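Local coordinates for protein spermidine N(1)-acetyltransferase (Thermoplasma acidophilum, PDB 3K9U) that transfers the acetyl group of acetyl-CoA to polyamines such as spermidine, protecting the cell against polyamine toxicity, at residues 13-21 with 72-80. Numbering follows the deposited sequence.
Sequences LETLIEVAR and STLIGFIEL
Leu16 carries its CG trans to the backbone N (chi1 -171°), which directs the isobutyl group toward the strand, while Phe77 sets its ring between its own backbone N and carbonyl carbon (chi1 60°) and lifts it off the sheet to meet one of the leucine methyls. CD1 of Leu16 sits 3.2 Å from CD1 of Phe77, a tight approach that is oblique to the ring, and the two side chains cross at about a right angle. The same methyl also lies 3.8 Å from CD2 of Leu74, so this one methyl touches two strand residues. One turn on, CG1 of Val19 comes to the edge of the ring, 4.1 Å from CE1 of Phe77, and the CB of Ala20 lies 4.2 Å from that CE1. The axes of 13-21 and 73-80 cross at -64° and come within 8.0 Å, the helix packing on one side of the central GNAT sheet, while Ile75 and Ile78 reach helix 103-118. At Ile75 and Gly76 the strand makes a classic beta bulge opposite Ala68, next to the acetyl-CoA-binding residue Leu94, and Val19 settles over this part of the backbone: its CG2 is 3.5 Å from the carbonyl O of Leu74, its CG1 4.0 Å from CA of Gly76. Toward the start of the strand, Thr15 rests its OG1 3.7 Å from CB of Leu74. No hydrogen bond links the two segments; Tyr45 touches both Ala20 and Phe77.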
loop_
_atom_site.group_PDB
_atom_site.type_symbol
_atom_site.label_atom_id
_atom_site.label_comp_id
_atom_site.label_asym_id
_atom_site.label_seq_id
_atom_site.Cartn_x
_atom_site.Cartn_y
_atom_site.Cartn_z
ATOM N N LEU A 13 -0.198 -23.892 -1.092
ATOM C CA LEU A 13 -0.012 -23.880 0.360
ATOM C C LEU A 13 1.078 -22.935 0.870
ATOM O O LEU A 13 0.841 -22.114 1.781
ATOM C CB LEU A 13 0.281 -25.298 0.870
ATOM C CG LEU A 13 0.568 -25.393 2.369
ATOM C CD1 LEU A 13 -0.709 -25.204 3.160
ATOM C CD2 LEU A 13 1.208 -26.721 2.659
ATOM N N GLU A 14 2.272 -23.063 0.316
ATOM C CA GLU A 14 3.418 -22.335 0.846
ATOM C C GLU A 14 3.272 -20.828 0.582
ATOM O O GLU A 14 3.633 -20.005 1.429
ATOM C CB GLU A 14 4.735 -22.884 0.264
ATOM C CG GLU A 14 5.033 -24.401 0.632
ATOM C CD GLU A 14 4.217 -25.444 -0.186
ATOM O OE1 GLU A 14 3.340 -25.063 -1.003
ATOM O OE2 GLU A 14 4.456 -26.662 -0.005
ATOM N N THR A 15 2.738 -20.467 -0.583
ATOM C CA THR A 15 2.611 -19.057 -0.934
ATOM C C THR A 15 1.473 -18.437 -0.098
ATOM O O THR A 15 1.573 -17.293 0.369
ATOM C CB THR A 15 2.481 -18.841 -2.474
ATOM O OG1 THR A 15 1.319 -19.505 -2.963
ATOM C CG2 THR A 15 3.688 -19.418 -3.222
ATOM N N LEU A 16 0.435 -19.224 0.170
ATOM C CA LEU A 16 -0.658 -18.780 1.055
ATOM C C LEU A 16 -0.170 -18.389 2.473
ATOM O O LEU A 16 -0.555 -17.330 3.007
ATOM C CB LEU A 16 -1.754 -19.833 1.104
ATOM C CG LEU A 16 -3.073 -19.468 1.812
ATOM C CD1 LEU A 16 -3.861 -18.458 1.038
ATOM C CD2 LEU A 16 -3.905 -20.722 1.976
ATOM N N ILE A 17 0.738 -19.181 3.040
ATOM C CA ILE A 17 1.328 -18.846 4.341
ATOM C C ILE A 17 2.082 -17.521 4.277
ATOM O O ILE A 17 1.984 -16.713 5.196
ATOM C CB ILE A 17 2.237 -19.940 4.844
ATOM C CG1 ILE A 17 1.444 -21.238 5.073
ATOM C CG2 ILE A 17 2.977 -19.541 6.164
ATOM C CD1 ILE A 17 2.395 -22.438 5.320
ATOM N N GLU A 18 2.794 -17.267 3.183
ATOM C CA GLU A 18 3.569 -16.031 3.078
ATOM C C GLU A 18 2.716 -14.787 2.889
ATOM O O GLU A 18 2.997 -13.769 3.472
ATOM C CB GLU A 18 4.620 -16.121 1.982
ATOM C CG GLU A 18 5.802 -17.080 2.286
ATOM C CD GLU A 18 6.110 -17.258 3.786
ATOM O OE1 GLU A 18 6.384 -16.245 4.477
ATOM O OE2 GLU A 18 6.082 -18.425 4.270
ATOM N N VAL A 19 1.680 -14.876 2.072
ATOM C CA VAL A 19 0.717 -13.812 1.930
ATOM C C VAL A 19 0.098 -13.447 3.307
ATOM O O VAL A 19 0.151 -12.278 3.754
ATOM C CB VAL A 19 -0.398 -14.255 0.946
ATOM C CG1 VAL A 19 -1.553 -13.286 0.950
ATOM C CG2 VAL A 19 0.172 -14.440 -0.483
ATOM N N ALA A 20 -0.470 -14.449 3.970
ATOM C CA ALA A 20 -1.040 -14.295 5.302
ATOM C C ALA A 20 -0.032 -13.643 6.213
ATOM O O ALA A 20 -0.328 -12.632 6.881
ATOM C CB ALA A 20 -1.421 -15.637 5.869
ATOM N N ARG A 21 1.170 -14.209 6.238
ATOM C CA ARG A 21 2.170 -13.705 7.153
ATOM C C ARG A 21 2.374 -12.206 6.906
ATOM O O ARG A 21 2.363 -11.422 7.855
ATOM C CB ARG A 21 3.506 -14.444 7.021
ATOM C CG ARG A 21 4.549 -13.936 8.040
ATOM C CD ARG A 21 5.994 -14.358 7.701
ATOM N NE ARG A 21 6.060 -15.777 7.388
ATOM C CZ ARG A 21 5.991 -16.743 8.290
ATOM N NH1 ARG A 21 5.894 -16.456 9.584
ATOM N NH2 ARG A 21 6.051 -18.007 7.892
ATOM N N SER A 72 -0.376 -15.018 -12.303
ATOM C CA SER A 72 -0.073 -16.388 -11.851
ATOM C C SER A 72 0.561 -16.540 -10.446
ATOM O O SER A 72 0.820 -17.655 -10.002
ATOM C CB SER A 72 0.804 -17.111 -12.883
ATOM O OG SER A 72 2.185 -17.067 -12.530
ATOM N N THR A 73 0.812 -15.430 -9.754
ATOM C CA THR A 73 1.380 -15.462 -8.405
ATOM C C THR A 73 0.219 -15.200 -7.437
ATOM O O THR A 73 -0.502 -14.226 -7.608
ATOM C CB THR A 73 2.480 -14.386 -8.250
ATOM O OG1 THR A 73 3.473 -14.567 -9.282
ATOM C CG2 THR A 73 3.129 -14.455 -6.860
ATOM N N LEU A 74 0.038 -16.075 -6.447
ATOM C CA LEU A 74 -0.980 -15.883 -5.403
ATOM C C LEU A 74 -0.651 -14.638 -4.569
ATOM O O LEU A 74 0.401 -14.588 -3.942
ATOM C CB LEU A 74 -1.090 -17.119 -4.478
ATOM C CG LEU A 74 -2.221 -17.024 -3.433
ATOM C CD1 LEU A 74 -3.605 -17.176 -4.089
ATOM C CD2 LEU A 74 -2.076 -18.063 -2.348
ATOM N N ILE A 75 -1.532 -13.634 -4.547
ATOM C CA ILE A 75 -1.262 -12.463 -3.716
ATOM C C ILE A 75 -2.363 -12.110 -2.703
ATOM O O ILE A 75 -2.304 -11.059 -2.071
ATOM C CB ILE A 75 -0.906 -11.233 -4.552
ATOM C CG1 ILE A 75 -1.971 -10.911 -5.627
ATOM C CG2 ILE A 75 0.502 -11.426 -5.225
ATOM C CD1 ILE A 75 -3.375 -10.380 -5.111
ATOM N N GLY A 76 -3.389 -12.951 -2.574
ATOM C CA GLY A 76 -4.485 -12.673 -1.639
ATOM C C GLY A 76 -5.463 -13.827 -1.620
ATOM O O GLY A 76 -5.400 -14.716 -2.491
ATOM N N PHE A 77 -6.356 -13.841 -0.641
ATOM C CA PHE A 77 -7.374 -14.885 -0.587
ATOM C C PHE A 77 -8.574 -14.466 0.224
ATOM O O PHE A 77 -8.505 -13.516 0.948
ATOM C CB PHE A 77 -6.780 -16.153 0.034
ATOM C CG PHE A 77 -6.265 -15.953 1.445
ATOM C CD1 PHE A 77 -4.958 -15.507 1.675
ATOM C CD2 PHE A 77 -7.078 -16.167 2.530
ATOM C CE1 PHE A 77 -4.478 -15.305 2.974
ATOM C CE2 PHE A 77 -6.602 -15.967 3.829
ATOM C CZ PHE A 77 -5.292 -15.538 4.046
ATOM N N ILE A 78 -9.656 -15.226 0.123
ATOM C CA ILE A 78 -10.861 -14.956 0.867
ATOM C C ILE A 78 -11.452 -16.280 1.319
ATOM O O ILE A 78 -11.353 -17.274 0.605
ATOM C CB ILE A 78 -11.874 -14.151 0.014
ATOM C CG1 ILE A 78 -12.966 -13.557 0.909
ATOM C CG2 ILE A 78 -12.451 -15.024 -1.112
ATOM C CD1 ILE A 78 -14.055 -12.698 0.172
ATOM N N GLU A 79 -12.025 -16.299 2.522
ATOM C CA GLU A 79 -12.680 -17.477 3.066
ATOM C C GLU A 79 -14.064 -17.089 3.575
ATOM O O GLU A 79 -14.192 -16.167 4.360
ATOM C CB GLU A 79 -11.859 -18.100 4.214
ATOM C CG GLU A 79 -12.474 -19.456 4.759
ATOM C CD GLU A 79 -11.659 -20.131 5.878
ATOM O OE1 GLU A 79 -11.411 -19.501 6.944
ATOM O OE2 GLU A 79 -11.267 -21.312 5.694
ATOM N N LEU A 80 -15.088 -17.799 3.126
ATOM C CA LEU A 80 -16.436 -17.646 3.685
ATOM C C LEU A 80 -17.108 -18.978 3.970
ATOM O O LEU A 80 -16.931 -19.913 3.208
ATOM C CB LEU A 80 -17.344 -16.870 2.734
ATOM C CG LEU A 80 -16.805 -15.604 2.108
ATOM C CD1 LEU A 80 -16.228 -15.945 0.761
ATOM C CD2 LEU A 80 -17.956 -14.609 1.994
#